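Local coordinates for carbon dioxide concentrating mechanism protein CcmK (PDB 4OX6) that probably builds part of the carboxysome shell, a bacterial microcompartment wall, as a hexameric BMC-domain protein, at residues A[35-48]-A[59-72]. Numbering follows the deposited sequence.
Sequences ADAMVKAGRITIVS and VNIRGDVSEVKTAM
Met38 comes off helix 35-39 with its chain bent at chi3 (110°), which brings CE beside both Ile61 CD1, 3.8 Å away, and Met72 CE, while SD meets Val59 CG1 tip to tip. Nearer the backbone, CB and CG lie against the carbonyl O of Ala71, CG at 3.3 Å. Ile44 packs beside it: its side chain crosses that of Ile61 obliquely, CD1 3.8 Å from Ile61 CG2, CG1 rests on Ala71 CB, and CG2 faces Val68 CG2.

The loop leading to Ile44 is held by Glu67. Its chain folds back at chi2 (-68°), and OE1 takes the backbone N of Arg43 at 2.7 Å through its anti lone pair, in an almost straight bond. With an alanine in place of Glu67, the Arg43 N-H would probably lose this acceptor and the inverse gamma turn centred on Arg43 its tie to helix 65-72.

Strands 45-48 and 59-63 pair antiparallel, with a beta bulge between Ile46 and Ser48. Beyond it, Asn60 ND2 donates to Ser48 OG at 2.9 Å, with Ser48 OG close to the plane of the Asn60 amide; Ser48 OG also bonds Pro105 O, and Asn60 OD1 bonds Ser22 OG.

In this BMC domain, helices 28-39 and 65-81 thus cover one face of the sheet, strand 56-63 lies between 45-53, outermost in this chain, and strand 19-26, and a second subunit's Asn99 bonds Ile46 N.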
loop_
_atom_site.group_PDB
_atom_site.type_symbol
_atom_site.label_atom_id
_atom_site.label_comp_id
_atom_site.label_asym_id
_atom_site.label_seq_id
_atom_site.Cartn_x
_atom_site.Cartn_y
_atom_site.Cartn_z
ATOM N N ALA A 35 -3.096 -8.796 -20.949
ATOM C CA ALA A 35 -4.372 -9.488 -20.780
ATOM C C ALA A 35 -5.072 -9.581 -22.098
ATOM O O ALA A 35 -5.577 -10.648 -22.483
ATOM C CB ALA A 35 -5.221 -8.735 -19.807
ATOM N N ASP A 36 -5.131 -8.497 -22.850
ATOM C CA ASP A 36 -5.818 -8.498 -24.127
ATOM C C ASP A 36 -5.142 -9.425 -25.117
ATOM O O ASP A 36 -5.834 -10.169 -25.864
ATOM C CB ASP A 36 -5.960 -7.091 -24.718
ATOM C CG ASP A 36 -6.923 -7.035 -25.891
ATOM O OD1 ASP A 36 -8.142 -7.286 -25.661
ATOM O OD2 ASP A 36 -6.466 -6.713 -27.022
ATOM N N ALA A 37 -3.813 -9.418 -25.182
ATOM C CA ALA A 37 -3.091 -10.284 -26.095
ATOM C C ALA A 37 -3.318 -11.729 -25.730
ATOM O O ALA A 37 -3.431 -12.603 -26.593
ATOM C CB ALA A 37 -1.631 -9.967 -26.114
ATOM N N MET A 38 -3.358 -12.054 -24.452
ATOM C CA MET A 38 -3.528 -13.424 -23.981
ATOM C C MET A 38 -4.874 -13.985 -24.437
ATOM O O MET A 38 -4.954 -15.099 -24.989
ATOM C CB MET A 38 -3.417 -13.493 -22.460
ATOM C CG MET A 38 -1.979 -13.267 -21.970
ATOM S SD MET A 38 -1.857 -12.735 -20.237
ATOM C CE MET A 38 -1.161 -14.159 -19.476
ATOM N N VAL A 39 -5.977 -13.254 -24.232
ATOM C CA VAL A 39 -7.310 -13.791 -24.520
ATOM C C VAL A 39 -7.554 -13.803 -26.016
ATOM O O VAL A 39 -8.358 -14.634 -26.494
ATOM C CB VAL A 39 -8.377 -12.985 -23.725
ATOM C CG1 VAL A 39 -8.520 -11.578 -24.227
ATOM C CG2 VAL A 39 -9.709 -13.734 -23.726
ATOM N N LYS A 40 -6.791 -13.031 -26.793
ATOM C CA LYS A 40 -6.873 -13.055 -28.247
ATOM C C LYS A 40 -5.995 -14.137 -28.865
ATOM O O LYS A 40 -6.063 -14.375 -30.061
ATOM C CB LYS A 40 -6.526 -11.676 -28.818
ATOM C CG LYS A 40 -7.706 -10.697 -28.657
ATOM C CD LYS A 40 -7.286 -9.319 -29.204
ATOM C CE LYS A 40 -8.422 -8.340 -29.144
ATOM N NZ LYS A 40 -7.945 -6.950 -29.310
ATOM N N ALA A 41 -5.231 -14.853 -28.075
ATOM C CA ALA A 41 -4.235 -15.789 -28.634
ATOM C C ALA A 41 -4.553 -17.241 -28.345
ATOM O O ALA A 41 -3.920 -18.158 -28.901
ATOM C CB ALA A 41 -2.875 -15.482 -28.031
ATOM N N GLY A 42 -5.538 -17.496 -27.525
ATOM C CA GLY A 42 -5.841 -18.891 -27.183
ATOM C C GLY A 42 -7.194 -18.982 -26.512
ATOM O O GLY A 42 -7.780 -17.958 -26.110
ATOM N N ARG A 43 -7.685 -20.206 -26.354
ATOM C CA ARG A 43 -8.930 -20.433 -25.691
ATOM C C ARG A 43 -8.666 -20.428 -24.192
ATOM O O ARG A 43 -8.500 -21.450 -23.530
ATOM C CB ARG A 43 -9.564 -21.765 -26.126
ATOM C CG ARG A 43 -10.923 -21.958 -25.521
ATOM C CD ARG A 43 -11.609 -23.183 -26.069
ATOM N NE ARG A 43 -13.013 -23.196 -25.694
ATOM C CZ ARG A 43 -13.934 -23.936 -26.303
ATOM N NH1 ARG A 43 -13.589 -24.715 -27.325
ATOM N NH2 ARG A 43 -15.199 -23.902 -25.892
ATOM N N ILE A 44 -8.616 -19.227 -23.634
ATOM C CA ILE A 44 -8.411 -18.970 -22.227
ATOM C C ILE A 44 -9.427 -17.963 -21.688
ATOM O O ILE A 44 -10.046 -17.246 -22.496
ATOM C CB ILE A 44 -6.926 -18.540 -21.930
ATOM C CG1 ILE A 44 -6.573 -17.151 -22.473
ATOM C CG2 ILE A 44 -5.937 -19.576 -22.511
ATOM C CD1 ILE A 44 -7.043 -15.925 -21.657
ATOM N N THR A 45 -9.586 -17.942 -20.378
ATOM C CA THR A 45 -10.453 -16.977 -19.686
ATOM C C THR A 45 -9.535 -16.177 -18.748
ATOM O O THR A 45 -8.746 -16.780 -17.967
ATOM C CB THR A 45 -11.532 -17.671 -18.844
ATOM O OG1 THR A 45 -12.290 -18.573 -19.691
ATOM C CG2 THR A 45 -12.506 -16.691 -18.281
ATOM N N ILE A 46 -9.638 -14.836 -18.787
ATOM C CA ILE A 46 -8.993 -14.010 -17.782
ATOM C C ILE A 46 -9.944 -14.030 -16.584
ATOM O O ILE A 46 -11.124 -13.745 -16.706
ATOM C CB ILE A 46 -8.873 -12.567 -18.287
ATOM C CG1 ILE A 46 -8.096 -12.455 -19.591
ATOM C CG2 ILE A 46 -8.117 -11.750 -17.234
ATOM C CD1 ILE A 46 -8.346 -11.079 -20.353
ATOM N N VAL A 47 -9.428 -14.454 -15.438
ATOM C CA VAL A 47 -10.239 -14.606 -14.224
ATOM C C VAL A 47 -10.082 -13.517 -13.195
ATOM O O VAL A 47 -11.008 -13.284 -12.453
ATOM C CB VAL A 47 -10.061 -16.003 -13.577
ATOM C CG1 VAL A 47 -10.559 -17.097 -14.598
ATOM C CG2 VAL A 47 -8.623 -16.288 -13.153
ATOM N N SER A 48 -8.917 -12.910 -13.095
ATOM C CA SER A 48 -8.639 -11.970 -12.036
ATOM C C SER A 48 -7.356 -11.207 -12.307
ATOM O O SER A 48 -6.559 -11.580 -13.176
ATOM C CB SER A 48 -8.510 -12.675 -10.663
ATOM O OG SER A 48 -7.396 -13.552 -10.700
ATOM N N VAL A 59 -1.852 -10.598 -13.883
ATOM C CA VAL A 59 -3.110 -11.077 -14.487
ATOM C C VAL A 59 -3.088 -12.602 -14.455
ATOM O O VAL A 59 -2.056 -13.219 -14.720
ATOM C CB VAL A 59 -3.306 -10.559 -15.930
ATOM C CG1 VAL A 59 -2.209 -10.948 -16.905
ATOM C CG2 VAL A 59 -4.687 -10.975 -16.474
ATOM N N ASN A 60 -4.227 -13.190 -14.157
ATOM C CA ASN A 60 -4.390 -14.642 -14.001
ATOM C C ASN A 60 -5.368 -15.148 -15.029
ATOM O O ASN A 60 -6.487 -14.600 -15.203
ATOM C CB ASN A 60 -4.917 -14.908 -12.603
ATOM C CG ASN A 60 -3.960 -14.383 -11.550
ATOM O OD1 ASN A 60 -2.781 -14.737 -11.560
ATOM N ND2 ASN A 60 -4.455 -13.529 -10.667
ATOM N N ILE A 61 -4.938 -16.141 -15.801
ATOM C CA ILE A 61 -5.744 -16.772 -16.833
ATOM C C ILE A 61 -5.890 -18.267 -16.551
ATOM O O ILE A 61 -5.008 -18.920 -15.937
ATOM C CB ILE A 61 -5.170 -16.513 -18.225
ATOM C CG1 ILE A 61 -3.815 -17.196 -18.454
ATOM C CG2 ILE A 61 -5.101 -15.025 -18.529
ATOM C CD1 ILE A 61 -3.397 -17.206 -19.930
ATOM N N ARG A 62 -6.959 -18.838 -17.082
ATOM C CA ARG A 62 -7.217 -20.268 -16.950
ATOM C C ARG A 62 -7.558 -20.871 -18.298
ATOM O O ARG A 62 -8.235 -20.246 -19.105
ATOM C CB ARG A 62 -8.375 -20.566 -16.008
ATOM C CG ARG A 62 -8.270 -19.986 -14.615
ATOM C CD ARG A 62 -7.084 -20.521 -13.769
ATOM N NE ARG A 62 -7.138 -21.937 -13.467
ATOM C CZ ARG A 62 -7.850 -22.480 -12.495
ATOM N NH1 ARG A 62 -8.491 -21.755 -11.628
ATOM N NH2 ARG A 62 -7.819 -23.794 -12.321
ATOM N N GLY A 63 -7.122 -22.102 -18.527
ATOM C CA GLY A 63 -7.487 -22.831 -19.730
ATOM C C GLY A 63 -6.718 -24.130 -19.775
ATOM O O GLY A 63 -5.969 -24.431 -18.817
ATOM N N ASP A 64 -6.911 -24.916 -20.818
ATOM C CA ASP A 64 -6.066 -26.081 -20.995
ATOM C C ASP A 64 -4.619 -25.639 -21.100
ATOM O O ASP A 64 -4.323 -24.558 -21.632
ATOM C CB ASP A 64 -6.435 -26.852 -22.243
ATOM C CG ASP A 64 -7.751 -27.539 -22.123
ATOM O OD1 ASP A 64 -8.321 -27.602 -21.010
ATOM O OD2 ASP A 64 -8.183 -28.030 -23.209
ATOM N N VAL A 65 -3.653 -26.455 -20.631
ATOM C CA VAL A 65 -2.289 -25.967 -20.565
ATOM C C VAL A 65 -1.749 -25.529 -21.945
ATOM O O VAL A 65 -0.986 -24.544 -22.020
ATOM C CB VAL A 65 -1.316 -26.932 -19.848
ATOM C CG1 VAL A 65 -1.026 -28.108 -20.632
ATOM C CG2 VAL A 65 -0.028 -26.184 -19.446
ATOM N N SER A 66 -2.088 -26.249 -23.024
ATOM C CA SER A 66 -1.517 -25.888 -24.340
ATOM C C SER A 66 -2.000 -24.483 -24.761
ATOM O O SER A 66 -1.267 -23.733 -25.376
ATOM C CB SER A 66 -1.862 -26.866 -25.433
ATOM O OG SER A 66 -3.202 -27.178 -25.291
ATOM N N GLU A 67 -3.240 -24.176 -24.427
ATOM C CA GLU A 67 -3.846 -22.870 -24.726
ATOM C C GLU A 67 -3.239 -21.782 -23.840
ATOM O O GLU A 67 -2.942 -20.669 -24.308
ATOM C CB GLU A 67 -5.350 -22.905 -24.620
ATOM C CG GLU A 67 -6.027 -23.886 -25.546
ATOM C CD GLU A 67 -5.913 -23.505 -26.992
ATOM O OE1 GLU A 67 -6.300 -22.340 -27.359
ATOM O OE2 GLU A 67 -5.370 -24.328 -27.784
ATOM N N VAL A 68 -3.050 -22.072 -22.558
ATOM C CA VAL A 68 -2.374 -21.113 -21.655
ATOM C C VAL A 68 -0.969 -20.857 -22.106
ATOM O O VAL A 68 -0.529 -19.657 -22.050
ATOM C CB VAL A 68 -2.388 -21.621 -20.222
ATOM C CG1 VAL A 68 -1.503 -20.816 -19.316
ATOM C CG2 VAL A 68 -3.830 -21.606 -19.701
ATOM N N LYS A 69 -0.219 -21.860 -22.604
ATOM C CA LYS A 69 1.116 -21.610 -23.064
ATOM C C LYS A 69 1.114 -20.631 -24.263
ATOM O O LYS A 69 1.955 -19.686 -24.324
ATOM C CB LYS A 69 1.796 -22.917 -23.464
ATOM C CG LYS A 69 2.112 -23.826 -22.302
ATOM C CD LYS A 69 2.501 -25.252 -22.723
ATOM C CE LYS A 69 3.836 -25.277 -23.382
ATOM N NZ LYS A 69 4.262 -26.727 -23.567
ATOM N N THR A 70 0.224 -20.837 -25.264
ATOM C CA THR A 70 0.226 -19.975 -26.433
ATOM C C THR A 70 -0.230 -18.552 -26.006
ATOM O O THR A 70 0.297 -17.542 -26.510
ATOM C CB THR A 70 -0.551 -20.593 -27.572
ATOM O OG1 THR A 70 -0.251 -19.855 -28.768
ATOM C CG2 THR A 70 -1.968 -20.651 -27.298
ATOM N N ALA A 71 -1.217 -18.480 -25.131
ATOM C CA ALA A 71 -1.649 -17.193 -24.577
ATOM C C ALA A 71 -0.524 -16.459 -23.856
ATOM O O ALA A 71 -0.303 -15.253 -24.035
ATOM C CB ALA A 71 -2.840 -17.365 -23.666
ATOM N N MET A 72 0.238 -17.201 -23.048
ATOM C CA MET A 72 1.347 -16.612 -22.296
ATOM C C MET A 72 2.411 -16.034 -23.214
ATOM O O MET A 72 2.902 -14.942 -22.946
ATOM C CB MET A 72 1.952 -17.668 -21.417
ATOM C CG MET A 72 2.984 -17.168 -20.418
ATOM S SD MET A 72 2.405 -15.906 -19.228
ATOM C CE MET A 72 1.288 -16.887 -18.249
HETATM O O HOH W 1 -1.768 -18.155 -30.488
HETATM O O HOH W 2 -8.668 -24.113 -22.956
HETATM O O HOH W 3 -11.221 -21.139 -19.638
#